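Local coordinates for probable sugar ABC transporter, sugar-binding protein (Streptococcus pneumoniae, PDB 2W7Y) that probably delivers sugars to an ABC transporter as its solute-binding protein and holds the blood group A-trisaccharide in its glycan pocket, at residues 47-50 with 51-54; 399-402 with 403-407; 415-418 with 419-423. One frame throughout, in Å; residues are numbered along the deposited sequence.

Interaction 1 (47-50 with 51-54). With FUC (alpha-L-fucopyranose), chain C.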
# COMPACT_ATOMS: atom_id res chain seq x y z
N HIS A 47 -10.99 5.60 11.70
CA HIS A 47 -11.55 5.71 13.05
C HIS A 47 -10.96 6.88 13.83
O HIS A 47 -11.45 7.26 14.89
CB HIS A 47 -11.27 4.42 13.82
CG HIS A 47 -9.82 4.06 13.89
ND1 HIS A 47 -8.96 4.61 14.82
CD2 HIS A 47 -9.07 3.22 13.14
CE1 HIS A 47 -7.75 4.12 14.65
NE2 HIS A 47 -7.79 3.27 13.63
N HIS A 48 -9.88 7.45 13.28
CA HIS A 48 -9.05 8.43 13.96
C HIS A 48 -9.79 9.72 14.30
O HIS A 48 -10.58 10.22 13.49
CB HIS A 48 -7.82 8.76 13.09
CG HIS A 48 -7.14 7.55 12.53
ND1 HIS A 48 -5.92 7.11 12.99
CD2 HIS A 48 -7.51 6.69 11.55
CE1 HIS A 48 -5.56 6.03 12.32
NE2 HIS A 48 -6.51 5.75 11.44
N SER A 49 -9.53 10.24 15.49
CA SER A 49 -9.97 11.57 15.85
C SER A 49 -9.24 12.55 14.94
O SER A 49 -8.10 12.30 14.55
CB SER A 49 -9.67 11.87 17.32
OG SER A 49 -8.28 12.09 17.53
N GLU A 50 -9.89 13.66 14.61
CA GLU A 50 -9.31 14.63 13.69
C GLU A 50 -8.02 15.27 14.22
O GLU A 50 -7.25 15.85 13.46
CB GLU A 50 -10.33 15.69 13.25
CG GLU A 50 -10.98 16.46 14.38
CD GLU A 50 -11.97 17.49 13.87
OE1 GLU A 50 -12.86 17.89 14.64
OE2 GLU A 50 -11.86 17.91 12.69
N ASP A 51 -7.78 15.12 15.52
CA ASP A 51 -6.54 15.57 16.15
C ASP A 51 -5.37 14.59 16.01
O ASP A 51 -4.21 15.00 16.11
CB ASP A 51 -6.78 15.94 17.61
CG ASP A 51 -7.24 17.39 17.79
OD1 ASP A 51 -7.30 18.14 16.79
OD2 ASP A 51 -7.54 17.77 18.94
N GLU A 52 -5.66 13.30 15.79
CA GLU A 52 -4.60 12.33 15.51
C GLU A 52 -4.36 12.11 14.01
O GLU A 52 -3.22 11.92 13.58
CB GLU A 52 -4.78 11.01 16.29
CG GLU A 52 -6.02 10.19 15.94
CD GLU A 52 -6.40 9.16 17.01
OE1 GLU A 52 -5.57 8.82 17.88
OE2 GLU A 52 -7.56 8.70 16.97
N TRP A 53 -5.44 12.15 13.22
CA TRP A 53 -5.35 12.07 11.76
C TRP A 53 -6.58 12.73 11.10
O TRP A 53 -7.63 12.09 10.97
CB TRP A 53 -5.20 10.61 11.29
CG TRP A 53 -4.65 10.45 9.89
CD1 TRP A 53 -3.73 11.25 9.27
CD2 TRP A 53 -4.97 9.42 8.95
NE1 TRP A 53 -3.46 10.78 8.00
CE2 TRP A 53 -4.21 9.66 7.78
CE3 TRP A 53 -5.83 8.31 8.98
CZ2 TRP A 53 -4.29 8.83 6.65
CZ3 TRP A 53 -5.91 7.49 7.85
CH2 TRP A 53 -5.14 7.76 6.70
N PRO A 54 -6.45 14.01 10.70
CA PRO A 54 -7.52 14.79 10.07
C PRO A 54 -8.13 14.14 8.82
O PRO A 54 -9.29 14.41 8.50
CB PRO A 54 -6.83 16.10 9.69
CG PRO A 54 -5.69 16.21 10.62
CD PRO A 54 -5.22 14.81 10.85
C1 FUC C . -4.54 2.42 6.30
C2 FUC C . -4.24 2.69 7.78
C3 FUC C . -5.08 3.87 8.27
C4 FUC C . -6.56 3.57 8.07
C5 FUC C . -6.81 3.22 6.59
C6 FUC C . -8.25 2.79 6.32
O2 FUC C . -2.87 2.98 7.93
O3 FUC C . -4.80 4.17 9.62
O4 FUC C . -6.97 2.49 8.90
O5 FUC C . -5.94 2.20 6.13
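With CG of His48 anti to its own carbonyl carbon (chi1 -47°) and CG of Trp53 anti to its backbone N (chi1 -161°), the imidazole and the indole meet in an edge-to-face aromatic pair. The turn that brings them together carries a reciprocal Ser-x-x-Glu pairing as in a capping box, one of its two bonds weak, here in a loop turn that precedes helix 54-69 of this solute-binding protein. Glu52 reaches back so that its OE2 accepts from Ser49 N at 2.9 Å, on the anti side of the carboxylate. In return Ser49 OG takes a weak, long bond from Glu52 N (3.4 Å). Ser49 O accepts twice: Trp53 N comes almost straight in at 3.0 Å, while Glu52 N approaches from above the carbonyl plane. These bonds hold the backbone of Trp53 next to that of Ser49, the residue after His48, and the rings lie with planes at 77° and the centroid of the His48 ring 5.0 Å from that of the Trp53 six-membered ring. The indole presents its CE3 edge to one face of the imidazole; over the centre of the opposite face sits His47 CE1, 3.7 Å above the plane. Sandwiched in this way, the His48 ring directs NE2 at the bound fucose, whose O3, near the plane of the imidazole, is hydrogen-bonded to it at 3.0 Å. Gly45 O and Asn263 ND2 also hydrogen-bond the fucose, and Arg60 NH1 binds the backbone O of His48. Trp53 approaches the sugar obliquely, with CZ3 3.7 Å from fucose C3.

Interaction 2 (399-402 with 403-407)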
# COMPACT_ATOMS: atom_id res chain seq x y z
N ALA A 399 3.35 -13.83 5.52
CA ALA A 399 4.44 -14.80 5.70
C ALA A 399 5.82 -14.21 5.40
O ALA A 399 6.77 -14.44 6.14
CB ALA A 399 4.19 -16.05 4.85
N ILE A 400 5.92 -13.44 4.31
CA ILE A 400 7.17 -12.77 3.94
C ILE A 400 7.56 -11.68 4.95
O ILE A 400 8.71 -11.60 5.34
CB ILE A 400 7.14 -12.23 2.47
CG1 ILE A 400 7.10 -13.40 1.48
CG2 ILE A 400 8.35 -11.32 2.18
CD1 ILE A 400 6.87 -13.00 0.04
N ILE A 401 6.58 -10.87 5.37
CA ILE A 401 6.78 -9.86 6.43
C ILE A 401 7.31 -10.48 7.73
O ILE A 401 8.27 -9.96 8.31
CB ILE A 401 5.48 -9.04 6.70
CG1 ILE A 401 5.26 -8.00 5.61
CG2 ILE A 401 5.52 -8.34 8.08
CD1 ILE A 401 3.93 -7.27 5.73
N ASN A 402 6.68 -11.57 8.17
CA ASN A 402 7.12 -12.30 9.37
C ASN A 402 8.55 -12.84 9.26
O ASN A 402 9.33 -12.73 10.21
CB ASN A 402 6.16 -13.45 9.70
CG ASN A 402 4.81 -12.98 10.21
OD1 ASN A 402 3.86 -13.77 10.29
ND2 ASN A 402 4.70 -11.70 10.56
N ALA A 403 8.89 -13.41 8.11
CA ALA A 403 10.23 -13.96 7.87
C ALA A 403 11.31 -12.88 7.85
O ALA A 403 12.40 -13.08 8.38
CB ALA A 403 10.25 -14.78 6.58
N LEU A 404 10.99 -11.74 7.23
CA LEU A 404 11.91 -10.60 7.20
C LEU A 404 12.11 -9.99 8.58
O LEU A 404 13.21 -9.57 8.93
CB LEU A 404 11.44 -9.54 6.19
CG LEU A 404 11.41 -9.94 4.71
CD1 LEU A 404 10.70 -8.88 3.89
CD2 LEU A 404 12.82 -10.22 4.16
N THR A 405 11.03 -9.95 9.37
CA THR A 405 11.07 -9.46 10.75
C THR A 405 11.93 -10.37 11.65
O THR A 405 12.78 -9.88 12.40
CB THR A 405 9.64 -9.32 11.34
OG1 THR A 405 8.83 -8.53 10.46
CG2 THR A 405 9.66 -8.66 12.72
N GLU A 406 11.70 -11.67 11.55
CA GLU A 406 12.46 -12.68 12.29
C GLU A 406 13.96 -12.65 11.98
O GLU A 406 14.78 -12.97 12.85
CB GLU A 406 11.90 -14.07 12.01
CG GLU A 406 10.55 -14.35 12.68
CD GLU A 406 9.74 -15.44 11.98
OE1 GLU A 406 10.28 -16.15 11.11
OE2 GLU A 406 8.54 -15.57 12.31
N SER A 407 14.31 -12.27 10.75
CA SER A 407 15.71 -12.26 10.30
C SER A 407 16.55 -11.13 10.91
O SER A 407 17.78 -11.15 10.80
CB SER A 407 15.78 -12.21 8.77
OG SER A 407 15.43 -10.93 8.26
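Ile401 O is gripped by two donors of Thr405: the backbone N at 3.0 Å and the hydroxyl OG1 at 2.6 Å, which come from opposite faces of the carbonyl plane. The threonine is set for this by a chi1 of -53°, which leaves OG1 beside its own backbone N and over the preceding turn. Routine backbone bonds extend the pattern on both sides: Ala403 N to Ala399 O, Leu404 N to Ile400 O and Glu406 N to Asn402 O. A second hydroxyl acts three residues back, where Ser407 OG donates to Leu404 O at 2.7 Å; the backbone bond from Ser407 N to Ala403 O is weak. The four backbone bonds between the segments, each spanning four residues, are those of an alpha helix, part of helix 394-406, which packs against helices 207-215, 237-252 and 414-427. Between the two segments the apolar contact is that of Ile400 with Leu404, which lie side by side and point the same way, with CG2 of Ile400 3.8 Å from CD1 of Leu404. Beyond them Ile400 touches Ile208, Phe211 and Leu425, and Leu404 meets Met247. The chain of Glu406 folds back over the carbonyl of Asn402, bringing Glu406 CG to 3.2 Å from Asn402 O. Its OE2 stays 4.1 Å from CB of Asn402, and its OE1 is taken in a salt bridge by Lys417.

Interaction 3 (415-418 with 419-423)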
# COMPACT_ATOMS: atom_id res chain seq x y z
N ASP A 415 21.53 -17.48 5.38
CA ASP A 415 21.46 -18.56 4.39
C ASP A 415 20.36 -19.59 4.68
O ASP A 415 19.53 -19.88 3.81
CB ASP A 415 22.81 -19.27 4.25
CG ASP A 415 23.75 -18.54 3.30
OD1 ASP A 415 23.28 -17.74 2.47
OD2 ASP A 415 24.98 -18.79 3.37
N GLN A 416 20.35 -20.12 5.90
CA GLN A 416 19.36 -21.13 6.28
C GLN A 416 18.00 -20.54 6.60
O GLN A 416 16.99 -21.25 6.58
CB GLN A 416 19.88 -22.03 7.41
CG GLN A 416 20.20 -21.31 8.71
CD GLN A 416 20.86 -22.20 9.75
OE1 GLN A 416 20.31 -22.44 10.79
NE2 GLN A 416 22.03 -22.68 9.45
N LYS A 417 17.97 -19.24 6.91
CA LYS A 417 16.71 -18.51 7.05
C LYS A 417 16.02 -18.34 5.69
O LYS A 417 14.80 -18.52 5.59
CB LYS A 417 16.92 -17.15 7.72
CG LYS A 417 15.62 -16.42 8.06
CD LYS A 417 14.81 -17.15 9.12
CE LYS A 417 13.46 -16.51 9.35
NZ LYS A 417 12.73 -17.17 10.47
N VAL A 418 16.80 -17.99 4.67
CA VAL A 418 16.30 -17.91 3.30
C VAL A 418 15.68 -19.25 2.89
O VAL A 418 14.55 -19.28 2.38
CB VAL A 418 17.42 -17.49 2.29
CG1 VAL A 418 17.02 -17.80 0.85
CG2 VAL A 418 17.75 -16.01 2.44
N LYS A 419 16.40 -20.33 3.14
CA LYS A 419 15.95 -21.68 2.80
C LYS A 419 14.67 -22.08 3.54
O LYS A 419 13.77 -22.68 2.95
CB LYS A 419 17.05 -22.71 3.06
CG LYS A 419 16.91 -23.95 2.18
CD LYS A 419 17.24 -25.22 2.93
CE LYS A 419 16.58 -26.41 2.27
NZ LYS A 419 16.64 -27.63 3.12
N SER A 420 14.60 -21.75 4.83
CA SER A 420 13.43 -22.08 5.65
C SER A 420 12.24 -21.18 5.31
O SER A 420 11.08 -21.59 5.44
CB SER A 420 13.75 -22.04 7.15
OG SER A 420 13.61 -20.74 7.70
N THR A 421 12.53 -19.95 4.87
CA THR A 421 11.50 -19.02 4.40
C THR A 421 10.84 -19.56 3.13
O THR A 421 9.62 -19.56 3.01
CB THR A 421 12.06 -17.60 4.17
OG1 THR A 421 12.49 -17.05 5.42
CG2 THR A 421 11.01 -16.68 3.55
N GLN A 422 11.66 -20.02 2.19
CA GLN A 422 11.13 -20.60 0.95
C GLN A 422 10.44 -21.95 1.19
O GLN A 422 9.58 -22.35 0.42
CB GLN A 422 12.17 -20.63 -0.19
CG GLN A 422 13.50 -21.29 0.10
CD GLN A 422 14.63 -20.80 -0.81
OE1 GLN A 422 15.80 -20.94 -0.48
NE2 GLN A 422 14.27 -20.24 -1.96
N ASP A 423 10.81 -22.63 2.28
CA ASP A 423 10.11 -23.83 2.73
C ASP A 423 8.69 -23.49 3.21
O ASP A 423 7.74 -24.22 2.93
CB ASP A 423 10.89 -24.53 3.85
CG ASP A 423 12.07 -25.36 3.33
OD1 ASP A 423 12.80 -25.93 4.17
OD2 ASP A 423 12.26 -25.43 2.10
O HOH W 1 10.60 -18.17 7.99
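Regular alpha-helical bonds run from Lys419 N to Asp415 O, from Ser420 N to Gln416 O, from Thr421 N to Lys417 O and from Gln422 N to Val418 O, at 2.8 to 3.2 Å, so 415-423 is continuous helix within 414-427. Upon this frame Thr421 OG1 donates to Lys417 O at 2.7 Å. It stands 40° out of the carbonyl plane, on the face opposite to that used by Thr421 N. Lys417 starts with CG anti to its backbone N and bends at chi2 (66°), which carries its chain obliquely across the threonine and puts CE 4.1 Å from Thr421 OG1. The chain ends in the salt bridge of NZ with Glu406 on helix 394-406. A water spans NZ of Lys417 and OG1 of Thr421, 3.4 Å from each, by weak bonds. One residue further along each segment, Gln422 and Val418 cross, with OE1 of Gln422 3.6 Å from CG1 of Val418, while NE2 of the glutamine donates to Ile234 O. Val418 and Thr421 both lean on helix 237-252, touching Met247, and Asp415 OD1 pairs with Lys244 of that helix. The second bond on Lys417 O therefore gives the proton of the buried Thr421 hydroxyl an acceptor within its own helix, with a weak water bond on the oxygen, while the charged ends of Asp415 and Lys417 reach across to two different helices.

Overall arrangement
From the N terminus, interaction 1 comes first, in the loop joining strand 39-44 to helix 54-69 at the glycan pocket. Interactions 2 and 3 follow far along the chain, on successive helices 394-406 and 414-427. Each is a turn-length contact within one continuous segment, so none closes a long loop, and the three run in series without nesting or crossing. Interaction 1 lies on the opposite side of the chain's centre from interaction 3, their centres about 41 Å apart. Interactions 2 and 3, centres about 11 Å apart, do touch: besides the salt bridge of Glu406 with Lys417, Ala403 CB packs 3.4 Å from Thr421 OG1, joining the two C-terminal helices, which also share helix 237-252 as a neighbour.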